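Local coordinates for phosphate binding protein (PDB 4JWO), which probably binds phosphate and hands it on for transport across the cytoplasmic membrane, as members of the PstS family do, at residues S116-E121 with P285-T290; Q189-D194 with K235-Y240; G61-D66 with P298-F303; T70-S75 with L91-S96; V135-A140 with Q334-A339. All blocks are in the same frame, centred on the assembly; numbering follows the deposited sequence.

Contact 1 of 5, residues S116-E121 with P285-T290; sequences SRPITE and PLFIYT. With SO4 (sulfate ion), chain B.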
# COMPACT_ATOMS: atom_id res chain seq x y z
N SER A 116 -1.19 -0.28 7.15
CA SER A 116 -1.73 0.16 5.87
C SER A 116 -3.04 0.91 6.09
O SER A 116 -3.72 1.29 5.14
CB SER A 116 -1.95 -1.02 4.93
OG SER A 116 -2.94 -1.88 5.44
N ARG A 117 -3.39 1.13 7.35
CA ARG A 117 -4.56 1.92 7.71
C ARG A 117 -4.25 2.52 9.06
O ARG A 117 -3.40 2.01 9.78
CB ARG A 117 -5.79 1.02 7.83
CG ARG A 117 -5.57 -0.17 8.75
CD ARG A 117 -6.85 -0.63 9.41
NE ARG A 117 -6.63 -1.85 10.19
CZ ARG A 117 -6.10 -1.88 11.41
NH1 ARG A 117 -5.74 -0.74 12.00
NH2 ARG A 117 -5.92 -3.04 12.04
N PRO A 118 -4.96 3.59 9.43
CA PRO A 118 -4.75 4.14 10.77
C PRO A 118 -5.15 3.13 11.84
O PRO A 118 -6.00 2.27 11.61
CB PRO A 118 -5.71 5.33 10.81
CG PRO A 118 -5.92 5.70 9.38
CD PRO A 118 -5.91 4.40 8.64
N ILE A 119 -4.51 3.23 13.01
CA ILE A 119 -4.92 2.49 14.19
C ILE A 119 -6.42 2.63 14.43
O ILE A 119 -6.98 3.72 14.26
CB ILE A 119 -4.11 2.97 15.42
CG1 ILE A 119 -4.31 2.05 16.62
CG2 ILE A 119 -4.42 4.44 15.77
CD1 ILE A 119 -3.47 2.47 17.80
N THR A 120 -7.09 1.54 14.79
CA THR A 120 -8.53 1.58 15.03
C THR A 120 -8.84 2.15 16.41
O THR A 120 -7.97 2.22 17.27
CB THR A 120 -9.20 0.19 14.92
OG1 THR A 120 -8.76 -0.63 16.01
CG2 THR A 120 -8.85 -0.47 13.60
N GLU A 121 -10.10 2.55 16.61
CA GLU A 121 -10.55 3.00 17.92
C GLU A 121 -10.32 1.91 18.96
O GLU A 121 -9.89 2.20 20.07
CB GLU A 121 -12.03 3.36 17.89
CG GLU A 121 -12.33 4.72 17.30
CD GLU A 121 -13.74 5.19 17.63
OE1 GLU A 121 -14.26 6.07 16.91
OE2 GLU A 121 -14.32 4.68 18.61
N PRO A 285 -2.81 6.32 2.41
CA PRO A 285 -1.57 6.65 3.10
C PRO A 285 -1.03 5.44 3.86
O PRO A 285 -1.81 4.58 4.29
CB PRO A 285 -1.99 7.76 4.06
CG PRO A 285 -3.46 7.51 4.31
CD PRO A 285 -3.99 6.96 3.01
N LEU A 286 0.29 5.38 4.01
CA LEU A 286 0.93 4.33 4.80
C LEU A 286 1.54 4.93 6.05
O LEU A 286 2.04 6.06 6.02
CB LEU A 286 2.01 3.65 3.98
CG LEU A 286 1.55 2.96 2.70
CD1 LEU A 286 2.72 2.21 2.08
CD2 LEU A 286 0.40 2.01 3.01
N PHE A 287 1.50 4.18 7.15
CA PHE A 287 1.93 4.68 8.45
C PHE A 287 2.99 3.83 9.14
O PHE A 287 3.06 2.62 8.96
CB PHE A 287 0.73 4.82 9.40
CG PHE A 287 -0.39 5.65 8.84
CD1 PHE A 287 -0.41 7.02 9.03
CD2 PHE A 287 -1.40 5.06 8.10
CE1 PHE A 287 -1.44 7.79 8.51
CE2 PHE A 287 -2.43 5.82 7.57
CZ PHE A 287 -2.45 7.18 7.77
N ILE A 288 3.78 4.50 9.96
CA ILE A 288 4.68 3.85 10.90
C ILE A 288 4.30 4.35 12.29
O ILE A 288 4.15 5.56 12.50
CB ILE A 288 6.15 4.20 10.59
CG1 ILE A 288 6.65 3.37 9.41
CG2 ILE A 288 7.03 3.99 11.82
CD1 ILE A 288 7.03 1.93 9.77
N TYR A 289 4.14 3.42 13.24
CA TYR A 289 3.80 3.75 14.62
C TYR A 289 4.92 3.34 15.55
O TYR A 289 5.54 2.30 15.36
CB TYR A 289 2.54 3.00 15.06
CG TYR A 289 1.25 3.53 14.49
CD1 TYR A 289 0.82 3.15 13.23
CD2 TYR A 289 0.46 4.40 15.22
CE1 TYR A 289 -0.36 3.63 12.70
CE2 TYR A 289 -0.73 4.88 14.70
CZ TYR A 289 -1.13 4.49 13.45
OH TYR A 289 -2.32 4.99 12.95
N THR A 290 5.18 4.17 16.55
CA THR A 290 6.00 3.74 17.67
C THR A 290 5.41 4.42 18.91
O THR A 290 4.27 4.88 18.86
CB THR A 290 7.49 4.07 17.46
OG1 THR A 290 8.27 3.47 18.51
CG2 THR A 290 7.72 5.56 17.45
S SO4 B . -2.05 -5.56 5.71
O1 SO4 B . -2.61 -5.84 4.39
O2 SO4 B . -1.88 -4.13 5.91
O3 SO4 B . -2.98 -6.06 6.71
O4 SO4 B . -0.74 -6.22 5.82
O HOH W 1 -4.43 4.06 4.91
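Y289 and F287 both hold CG anti to their own carbonyl carbon (chi1 -74° and -54°), and this swings the two rings off strand 283-291 toward the loop S116-I119. The phenol OH of Y289 accepts a nearly straight hydrogen bond from I119 N (2.8 Å, 172° at the hydrogen), while I119 CG2 packs on Y289 CE2 at 3.9 Å. The same OH makes a weak hydrogen bond with E136. A phenylalanine in place of Y289 would keep the ring but is likely to leave I119 N without its acceptor. Such loops at the ends of sheet strands carry the anion site in the periplasmic-binding-protein fold. Here S68, S69 and T98 bind a sulfate, consistent with a stand-in for phosphate; the OG of S116 also lies by sulfate O2, but that bond is short, rests on one of two conformers and is doubtful. Next along the loop, the P118 ring sets CD 3.9 Å from F287 CE2, proline being a rigid apolar neighbour for the phenyl. A water donates to both S116 O (2.9 Å) and P285 O (2.7 Å). R117 turns away, its NH1 bonded to P118 O and its NH2 in a salt bridge with E123.

Contact 2 of 5, residues Q189-D194 with K235-Y240; sequences QLFGAD and KGALGY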
# COMPACT_ATOMS: atom_id res chain seq x y z
N GLN A 189 -9.01 -11.35 -19.95
CA GLN A 189 -7.73 -11.97 -19.65
C GLN A 189 -7.13 -11.25 -18.46
O GLN A 189 -6.76 -10.09 -18.56
CB GLN A 189 -6.78 -11.87 -20.85
CG GLN A 189 -7.39 -12.24 -22.19
CD GLN A 189 -7.59 -13.74 -22.36
OE1 GLN A 189 -7.33 -14.52 -21.45
NE2 GLN A 189 -8.07 -14.14 -23.54
N LEU A 190 -7.06 -11.93 -17.32
CA LEU A 190 -6.69 -11.30 -16.06
C LEU A 190 -5.20 -11.38 -15.77
O LEU A 190 -4.58 -12.42 -15.92
CB LEU A 190 -7.43 -11.98 -14.90
CG LEU A 190 -8.96 -11.86 -14.93
CD1 LEU A 190 -9.52 -12.66 -13.77
CD2 LEU A 190 -9.39 -10.40 -14.83
N PHE A 191 -4.66 -10.25 -15.31
CA PHE A 191 -3.26 -10.13 -14.92
C PHE A 191 -3.18 -9.48 -13.56
O PHE A 191 -3.91 -8.54 -13.28
CB PHE A 191 -2.49 -9.27 -15.94
CG PHE A 191 -2.41 -9.89 -17.30
CD1 PHE A 191 -3.40 -9.65 -18.25
CD2 PHE A 191 -1.34 -10.71 -17.64
CE1 PHE A 191 -3.32 -10.24 -19.52
CE2 PHE A 191 -1.26 -11.29 -18.89
CZ PHE A 191 -2.26 -11.05 -19.83
N GLY A 192 -2.29 -9.97 -12.71
CA GLY A 192 -2.17 -9.40 -11.38
C GLY A 192 -0.96 -9.86 -10.61
O GLY A 192 -0.11 -10.60 -11.11
N ALA A 193 -0.91 -9.42 -9.35
CA ALA A 193 0.22 -9.66 -8.47
C ALA A 193 0.28 -11.09 -7.99
O ALA A 193 -0.72 -11.80 -7.96
CB ALA A 193 0.15 -8.71 -7.28
N ASP A 194 1.48 -11.51 -7.60
CA ASP A 194 1.66 -12.80 -6.95
C ASP A 194 0.99 -12.81 -5.58
O ASP A 194 0.93 -11.79 -4.89
CB ASP A 194 3.16 -13.11 -6.78
CG ASP A 194 3.80 -13.64 -8.03
OD1 ASP A 194 3.12 -13.71 -9.08
OD2 ASP A 194 4.99 -14.01 -7.97
N LYS A 235 -6.16 -7.60 -26.14
CA LYS A 235 -7.21 -6.60 -26.28
C LYS A 235 -8.21 -6.67 -25.15
O LYS A 235 -8.77 -5.66 -24.73
CB LYS A 235 -7.95 -6.81 -27.60
CG LYS A 235 -7.11 -6.59 -28.85
CD LYS A 235 -6.84 -5.11 -29.08
CE LYS A 235 -6.32 -4.84 -30.49
NZ LYS A 235 -4.83 -4.94 -30.58
N GLY A 236 -8.45 -7.88 -24.66
CA GLY A 236 -9.42 -8.10 -23.61
C GLY A 236 -8.84 -8.16 -22.21
O GLY A 236 -9.49 -8.65 -21.29
N ALA A 237 -7.62 -7.65 -22.04
CA ALA A 237 -6.95 -7.75 -20.74
C ALA A 237 -7.51 -6.84 -19.66
O ALA A 237 -8.02 -5.75 -19.92
CB ALA A 237 -5.46 -7.47 -20.90
N LEU A 238 -7.41 -7.29 -18.42
CA LEU A 238 -7.65 -6.46 -17.25
C LEU A 238 -6.54 -6.78 -16.27
O LEU A 238 -6.36 -7.94 -15.94
CB LEU A 238 -9.00 -6.80 -16.62
CG LEU A 238 -9.37 -6.08 -15.32
CD1 LEU A 238 -9.77 -4.66 -15.61
CD2 LEU A 238 -10.48 -6.79 -14.56
N GLY A 239 -5.80 -5.79 -15.80
CA GLY A 239 -4.69 -6.07 -14.90
C GLY A 239 -4.66 -5.10 -13.74
O GLY A 239 -5.34 -4.08 -13.76
N TYR A 240 -3.89 -5.43 -12.71
CA TYR A 240 -3.62 -4.46 -11.65
C TYR A 240 -2.18 -4.54 -11.21
O TYR A 240 -1.57 -5.61 -11.25
CB TYR A 240 -4.56 -4.62 -10.44
CG TYR A 240 -4.32 -5.84 -9.57
CD1 TYR A 240 -3.46 -5.78 -8.48
CD2 TYR A 240 -4.99 -7.04 -9.81
CE1 TYR A 240 -3.25 -6.88 -7.66
CE2 TYR A 240 -4.77 -8.16 -8.99
CZ TYR A 240 -3.91 -8.06 -7.92
OH TYR A 240 -3.70 -9.15 -7.09
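Over one face of the Y240 ring, offset toward the rim, sits G192 CA in a CH-pi contact, 4.1 Å from the ring centroid, while A193 CB touches Y240 CE1 at 3.9 Å. The F191 ring instead has L238 O at its edge, near its plane, and its CE1 meets A237 CB at 3.8 Å. Glycine suits position 192 because a CB there would run into the Y240 ring. Y240 has CG between its backbone N and carbonyl carbon (chi1 72°), which brings the ring against G192 and A193. With an alanine at Y240, G192 CA would probably lose the ring that covers it, and F203 and W167 their aromatic partner. Backbone bonds of a parallel pair join the strands: L238 N to Q189 O and F191 N to L238 O, both 2.9 Å, then a longer one from Y240 N to F191 O (3.2 Å). L190 and, in the conformer given here, L238 lie side by side on one face of the sheet. That leucine face is covered by I166 and W167 of helix 160-167, helix 198-208 packs on A193 and Y240, strand 219-220 flanks 189-192, and strand 134-148 pairs with 237-242.

Contact 3 of 5, residues G61-D66 with P298-F303; sequences GTIAVD and PEVAEF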
# COMPACT_ATOMS: atom_id res chain seq x y z
N GLY A 61 21.95 -0.75 19.29
CA GLY A 61 20.83 -1.49 19.84
C GLY A 61 19.99 -2.23 18.82
O GLY A 61 20.25 -2.18 17.61
N THR A 62 18.97 -2.93 19.31
CA THR A 62 18.05 -3.67 18.45
C THR A 62 16.72 -2.95 18.34
O THR A 62 16.16 -2.50 19.35
CB THR A 62 17.80 -5.09 19.00
OG1 THR A 62 19.06 -5.74 19.22
CG2 THR A 62 16.96 -5.90 18.02
N ILE A 63 16.22 -2.83 17.12
CA ILE A 63 14.89 -2.29 16.86
C ILE A 63 14.04 -3.39 16.24
O ILE A 63 14.37 -3.92 15.19
CB ILE A 63 14.95 -1.09 15.90
CG1 ILE A 63 16.00 -0.08 16.36
CG2 ILE A 63 13.59 -0.41 15.78
CD1 ILE A 63 16.29 1.00 15.34
N ALA A 64 12.94 -3.75 16.91
CA ALA A 64 12.02 -4.74 16.38
C ALA A 64 10.91 -4.06 15.60
O ALA A 64 10.08 -3.36 16.19
CB ALA A 64 11.44 -5.57 17.52
N VAL A 65 10.89 -4.25 14.28
CA VAL A 65 9.87 -3.68 13.40
C VAL A 65 8.96 -4.80 12.90
O VAL A 65 9.43 -5.89 12.60
CB VAL A 65 10.51 -2.98 12.18
CG1 VAL A 65 9.44 -2.27 11.33
CG2 VAL A 65 11.56 -1.98 12.63
N ASP A 66 7.66 -4.52 12.82
CA ASP A 66 6.71 -5.50 12.31
C ASP A 66 5.66 -4.72 11.55
O ASP A 66 5.80 -3.51 11.38
CB ASP A 66 6.08 -6.27 13.48
CG ASP A 66 5.51 -7.61 13.07
OD1 ASP A 66 5.15 -7.77 11.88
OD2 ASP A 66 5.40 -8.51 13.93
N PRO A 298 17.63 6.44 21.67
CA PRO A 298 18.11 7.26 20.55
C PRO A 298 18.18 6.52 19.22
O PRO A 298 18.10 7.16 18.17
CB PRO A 298 19.50 7.70 21.01
CG PRO A 298 19.48 7.55 22.51
CD PRO A 298 18.63 6.34 22.75
N GLU A 299 18.33 5.20 19.24
CA GLU A 299 18.34 4.43 17.99
C GLU A 299 16.95 4.35 17.35
O GLU A 299 16.81 4.27 16.13
CB GLU A 299 18.93 3.02 18.21
CG GLU A 299 18.01 2.01 18.87
CD GLU A 299 18.07 2.06 20.39
OE1 GLU A 299 18.64 3.02 20.93
OE2 GLU A 299 17.55 1.12 21.04
N VAL A 300 15.91 4.38 18.19
CA VAL A 300 14.54 4.38 17.69
C VAL A 300 14.21 5.76 17.16
O VAL A 300 13.64 5.90 16.08
CB VAL A 300 13.55 3.99 18.80
CG1 VAL A 300 12.12 4.21 18.34
CG2 VAL A 300 13.76 2.54 19.21
N ALA A 301 14.59 6.79 17.92
CA ALA A 301 14.39 8.17 17.49
C ALA A 301 15.13 8.45 16.19
O ALA A 301 14.58 9.04 15.26
CB ALA A 301 14.83 9.13 18.57
N GLU A 302 16.38 8.00 16.11
CA GLU A 302 17.17 8.17 14.90
C GLU A 302 16.56 7.45 13.70
O GLU A 302 16.68 7.91 12.57
CB GLU A 302 18.61 7.69 15.13
CG GLU A 302 19.58 8.21 14.10
CD GLU A 302 19.51 9.72 13.95
OE1 GLU A 302 19.37 10.41 14.98
OE2 GLU A 302 19.59 10.21 12.81
N PHE A 303 15.91 6.32 13.95
CA PHE A 303 15.29 5.56 12.87
C PHE A 303 14.11 6.32 12.27
O PHE A 303 13.92 6.34 11.05
CB PHE A 303 14.83 4.18 13.35
CG PHE A 303 14.13 3.39 12.29
CD1 PHE A 303 14.83 2.89 11.20
CD2 PHE A 303 12.77 3.13 12.38
CE1 PHE A 303 14.18 2.16 10.21
CE2 PHE A 303 12.12 2.39 11.40
CZ PHE A 303 12.83 1.90 10.31
O HOH W 2 18.06 -1.95 21.65
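I63 reaches from strand 61-67 onto the first turn of helix 298-308 and is the residue most covered by this contact. Its CG1 stands anti to the carbonyl carbon (chi1 -50°), and the extended branch carries CD1 to within 3.4 Å of E299 O and 4.0 Å of F303 CB. A beta-branched isoleucine suits the place: it is stiff near the backbone, at home in a strand, and long enough to span axes that pass 8.7 Å apart. Helix and strand cross at -54°, and I63 fits between side chains one helical turn apart, those of E299 and F303.

E299 supplies the next largest share. It is bent back at chi2, and its methylene CG slides past I63 CG1 at 3.8 Å, so the aliphatic half of an acidic side chain serves as packing surface. Its carboxylate lies by the strand's start, where OE2 forms a salt bridge with R297 and accepts from a water at 3.2 Å; that water in turn accepts from T62 N at 2.7 Å. Glycine fits position 61, since its backbone angles and the nearby carboxylate of E299 both disfavour a CB.

F303 gives its CB to I63, and its side chain also touches V78 of helix 72-85. Strand 61-67 itself lies in the sheet between strands 89-93 and 112-115, and L91 and V89 of the former also touch I63. Direct contact is made mainly by carbon atoms, which implies that van der Waals packing holds the helix on the strand, while the salt bridge and the water fix the carboxylate of E299.

Contact 4 of 5, residues T70-S75 with L91-S96; sequences TVFPIS and LTVAMS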
# COMPACT_ATOMS: atom_id res chain seq x y z
N THR A 70 2.51 -4.15 3.07
CA THR A 70 2.75 -2.99 2.22
C THR A 70 3.74 -1.99 2.79
O THR A 70 4.35 -1.23 2.05
CB THR A 70 1.43 -2.29 1.77
OG1 THR A 70 0.70 -1.86 2.92
CG2 THR A 70 0.58 -3.25 0.98
N VAL A 71 3.91 -1.98 4.11
CA VAL A 71 4.91 -1.11 4.71
C VAL A 71 6.26 -1.84 4.77
O VAL A 71 7.31 -1.19 4.75
CB VAL A 71 4.46 -0.59 6.09
CG1 VAL A 71 5.50 0.37 6.68
CG2 VAL A 71 3.10 0.10 5.95
N PHE A 72 6.23 -3.17 4.78
CA PHE A 72 7.44 -4.01 4.78
C PHE A 72 8.56 -3.54 3.83
O PHE A 72 9.71 -3.45 4.25
CB PHE A 72 7.08 -5.49 4.51
CG PHE A 72 8.23 -6.46 4.71
CD1 PHE A 72 8.55 -6.92 5.97
CD2 PHE A 72 8.93 -6.96 3.63
CE1 PHE A 72 9.58 -7.84 6.16
CE2 PHE A 72 9.96 -7.88 3.81
CZ PHE A 72 10.29 -8.32 5.08
N PRO A 73 8.23 -3.23 2.55
CA PRO A 73 9.34 -2.84 1.66
C PRO A 73 10.01 -1.54 2.08
O PRO A 73 11.21 -1.39 1.88
CB PRO A 73 8.66 -2.67 0.29
CG PRO A 73 7.38 -3.44 0.39
CD PRO A 73 6.95 -3.33 1.83
N ILE A 74 9.24 -0.62 2.65
CA ILE A 74 9.81 0.61 3.18
C ILE A 74 10.68 0.29 4.39
O ILE A 74 11.84 0.69 4.44
CB ILE A 74 8.71 1.60 3.61
CG1 ILE A 74 7.86 2.00 2.40
CG2 ILE A 74 9.33 2.83 4.27
CD1 ILE A 74 6.68 2.88 2.77
N SER A 75 10.12 -0.43 5.35
CA SER A 75 10.86 -0.79 6.56
C SER A 75 12.15 -1.56 6.24
O SER A 75 13.19 -1.31 6.86
CB SER A 75 9.99 -1.62 7.51
OG SER A 75 8.90 -0.85 7.97
N LEU A 91 18.32 -4.24 12.95
CA LEU A 91 16.90 -4.15 12.65
C LEU A 91 16.38 -5.53 12.29
O LEU A 91 16.93 -6.20 11.42
CB LEU A 91 16.66 -3.21 11.46
CG LEU A 91 16.66 -1.69 11.61
CD1 LEU A 91 15.47 -1.22 12.41
CD2 LEU A 91 17.95 -1.17 12.22
N THR A 92 15.34 -5.98 12.99
CA THR A 92 14.60 -7.15 12.57
C THR A 92 13.26 -6.67 12.03
O THR A 92 12.54 -5.94 12.71
CB THR A 92 14.38 -8.16 13.71
OG1 THR A 92 13.62 -7.55 14.76
CG2 THR A 92 15.72 -8.63 14.27
N VAL A 93 12.94 -7.06 10.81
CA VAL A 93 11.70 -6.62 10.19
C VAL A 93 10.80 -7.81 9.92
O VAL A 93 11.15 -8.70 9.14
CB VAL A 93 11.94 -5.85 8.87
CG1 VAL A 93 10.63 -5.26 8.37
CG2 VAL A 93 12.96 -4.74 9.08
N ALA A 94 9.64 -7.82 10.57
CA ALA A 94 8.68 -8.91 10.40
C ALA A 94 7.48 -8.40 9.64
O ALA A 94 7.35 -7.21 9.38
CB ALA A 94 8.26 -9.46 11.74
N MSE A 95 6.57 -9.32 9.32
CA MSE A 95 5.44 -8.98 8.47
C MSE A 95 4.15 -9.64 8.94
O MSE A 95 3.53 -10.40 8.21
CB MSE A 95 5.75 -9.42 7.04
CG MSE A 95 5.00 -8.66 5.99
SE MSE A 95 5.49 -9.37 4.24
CE MSE A 95 4.49 -11.01 4.37
N SER A 96 3.77 -9.35 10.18
CA SER A 96 2.60 -9.98 10.80
C SER A 96 1.27 -9.45 10.26
O SER A 96 0.22 -10.03 10.53
CB SER A 96 2.64 -9.79 12.31
OG SER A 96 3.80 -10.40 12.84
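The selenium of M95, which was deposited as selenomethionine, lies over one face of the F72 ring, 4.3 Å from the centroid and 21° off the ring normal, in a Met-aromatic contact offset toward the rim. The incorporated selenium occupies the place of the methionine sulfur. M95 gets there with CG anti to its backbone N and a bend at chi3 (74°), and its chain crosses F72 at about a right angle. On the way its CB passes F72 CD1 at 3.9 Å.

The rim of the same ring meets something quite different. V93 O lies 3.5 Å from F72 CE1 and A94 O 3.6 Å from F72 CD1, both at the edge and in the ring plane. The slightly positive hydrogens of a phenyl rim would suit two carbonyl oxygens, although these are contacts without a conventional donor. Phenylalanine fits here because one flat group offers a polarisable face to the selenium and an electropositive edge to the backbone. Its CG stands anti to the backbone N (chi1 -171°), which carries the ring from the N-terminal part of the helix across to the strand end.

V93 packs between F72 and S75: its CG1 touches F72 CE1 at 3.6 Å and S75 CB at 3.8 Å. A small serine lets the helix backbone come close to this valine. The contact closes a beta-alpha-beta unit made of strand 61-67, helix 72-85 and strand 89-93; S75 also packs on V65 of the first strand and on I288 of strand 283-291, while V93 reaches Q76 of the helix.

Contact 5 of 5, residues V135-A140 with Q334-A339; sequences VEFQVA and QRLADA
R335 lies across strand residues V135 and E136, fastening the C-terminal helix 326-340 to strand 134-148, a helix packed on the sheet of the periplasmic-binding-protein fold; the two run nearly antiparallel (157°), their axes 9.3 Å apart. From CB, which is loosely near the F137 ring, the chain leaves with CG anti to the backbone N, and CG passes V135 CG1 at 4.0 Å. CD then comes down beside E136 O, and NE and CZ pass the same oxygen at longer range. A bend at chi3 (-71°) turns the guanidinium so that NH1 donates to E136 O at 2.8 Å, the oxygen lying in the guanidinium plane although NH1 stands well above the plane of the carbonyl. Arginine suits the place since its methylenes cover a valine while its tip still reaches a backbone acceptor at the strand's surface.

Two apolar pairs complete the seam. F137 crosses L336 at about a right angle, its CE1 3.8 Å from L336 CB, and L336 N lies at the ring edge; both side chains also pack on I304 of helix 298-308. Nearer the chain end, V135 CG2 meets A339 CB at 4.1 Å, a small residue letting helix and strand draw close. The carboxylate of E136 is near but not in a salt bridge, and its charge probably still favours the arginine. Between them sits a water that donates to E136 OE2 at 2.8 Å and accepts from R335 NH1 at 3.0 Å.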
# COMPACT_ATOMS: atom_id res chain seq x y z
N VAL A 135 2.64 7.07 18.72
CA VAL A 135 2.83 8.22 17.84
C VAL A 135 2.70 7.73 16.40
O VAL A 135 3.32 6.74 16.01
CB VAL A 135 4.20 8.89 18.04
CG1 VAL A 135 4.26 10.20 17.27
CG2 VAL A 135 4.47 9.13 19.52
N GLU A 136 1.90 8.44 15.61
CA GLU A 136 1.60 8.04 14.24
C GLU A 136 2.41 8.87 13.24
O GLU A 136 2.44 10.10 13.32
CB GLU A 136 0.11 8.22 13.98
CG GLU A 136 -0.32 8.13 12.54
CD GLU A 136 -1.81 8.34 12.41
OE1 GLU A 136 -2.57 7.54 13.01
OE2 GLU A 136 -2.24 9.31 11.74
N PHE A 137 3.07 8.19 12.32
CA PHE A 137 3.80 8.87 11.26
C PHE A 137 3.34 8.43 9.88
O PHE A 137 3.44 7.26 9.55
CB PHE A 137 5.30 8.60 11.42
CG PHE A 137 5.88 9.15 12.68
CD1 PHE A 137 6.12 10.51 12.79
CD2 PHE A 137 6.18 8.33 13.75
CE1 PHE A 137 6.65 11.05 13.95
CE2 PHE A 137 6.71 8.86 14.92
CZ PHE A 137 6.95 10.22 15.02
N GLN A 138 2.81 9.36 9.08
CA GLN A 138 2.49 9.06 7.70
C GLN A 138 3.77 9.11 6.88
O GLN A 138 4.48 10.12 6.88
CB GLN A 138 1.48 10.07 7.15
CG GLN A 138 1.00 9.74 5.75
CD GLN A 138 -0.03 10.72 5.23
OE1 GLN A 138 -0.77 11.34 6.01
NE2 GLN A 138 -0.08 10.87 3.93
N VAL A 139 4.08 8.03 6.17
CA VAL A 139 5.41 7.91 5.56
C VAL A 139 5.41 7.80 4.04
O VAL A 139 6.45 7.99 3.41
CB VAL A 139 6.22 6.75 6.17
CG1 VAL A 139 6.40 6.98 7.66
CG2 VAL A 139 5.54 5.41 5.92
N ALA A 140 4.26 7.49 3.45
CA ALA A 140 4.17 7.28 2.01
C ALA A 140 2.71 7.22 1.62
O ALA A 140 1.84 7.13 2.47
CB ALA A 140 4.87 5.98 1.62
N GLN A 334 7.43 17.78 12.80
CA GLN A 334 7.08 18.56 13.96
C GLN A 334 6.54 17.63 15.05
O GLN A 334 6.81 17.81 16.23
CB GLN A 334 6.09 19.66 13.55
CG GLN A 334 6.76 20.74 12.68
CD GLN A 334 5.78 21.63 11.93
OE1 GLN A 334 4.66 21.21 11.61
NE2 GLN A 334 6.20 22.85 11.63
N ARG A 335 5.82 16.60 14.62
CA ARG A 335 5.27 15.59 15.52
C ARG A 335 6.37 14.79 16.22
O ARG A 335 6.30 14.50 17.41
CB ARG A 335 4.34 14.66 14.72
CG ARG A 335 3.49 13.71 15.53
CD ARG A 335 2.51 12.95 14.65
NE ARG A 335 1.43 13.77 14.13
CZ ARG A 335 0.53 13.35 13.24
NH1 ARG A 335 0.59 12.11 12.75
NH2 ARG A 335 -0.42 14.17 12.82
N LEU A 336 7.41 14.43 15.47
CA LEU A 336 8.56 13.74 16.05
C LEU A 336 9.24 14.63 17.09
O LEU A 336 9.59 14.17 18.18
CB LEU A 336 9.55 13.35 14.95
CG LEU A 336 10.86 12.73 15.42
CD1 LEU A 336 10.60 11.47 16.22
CD2 LEU A 336 11.76 12.43 14.23
N ALA A 337 9.40 15.91 16.77
CA ALA A 337 10.05 16.83 17.69
C ALA A 337 9.31 16.92 19.02
O ALA A 337 9.92 16.93 20.08
CB ALA A 337 10.16 18.20 17.05
N ASP A 338 7.98 16.97 18.96
CA ASP A 338 7.14 17.02 20.16
C ASP A 338 7.28 15.77 21.02
O ASP A 338 7.31 15.85 22.25
CB ASP A 338 5.67 17.18 19.77
CG ASP A 338 5.24 18.62 19.65
OD1 ASP A 338 5.98 19.52 20.10
OD2 ASP A 338 4.13 18.86 19.13
N ALA A 339 7.37 14.62 20.36
CA ALA A 339 7.43 13.33 21.04
C ALA A 339 8.76 13.13 21.77
O ALA A 339 8.86 12.32 22.69
CB ALA A 339 7.20 12.19 20.05
O HOH W 3 -0.44 10.76 10.22

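Overall arrangement
Contacts 1, 3, 4 and 5 cluster, with centres 12 to 18 Å apart, whereas the centre of contact 2 stands 27 to 39 Å from theirs and lies across the centre of the chain from contacts 1, 3 and 5. All five reach one mixed, branched sheet. Strand 134-148 spans the distance, pairing with 283-291 near contacts 1 and 5 and with 237-242 of contact 2. Along the chain, contact 4 closes first, contact 2 nests within the loop of contact 1, and contacts 1, 2 and 4 all lie within the loop closed by contact 3, while contact 5 crosses contacts 1 and 3. Such returns are consistent with the two-lobed binding-protein fold, in which the ligand is held between lobes; the sulfate lies beside contact 1.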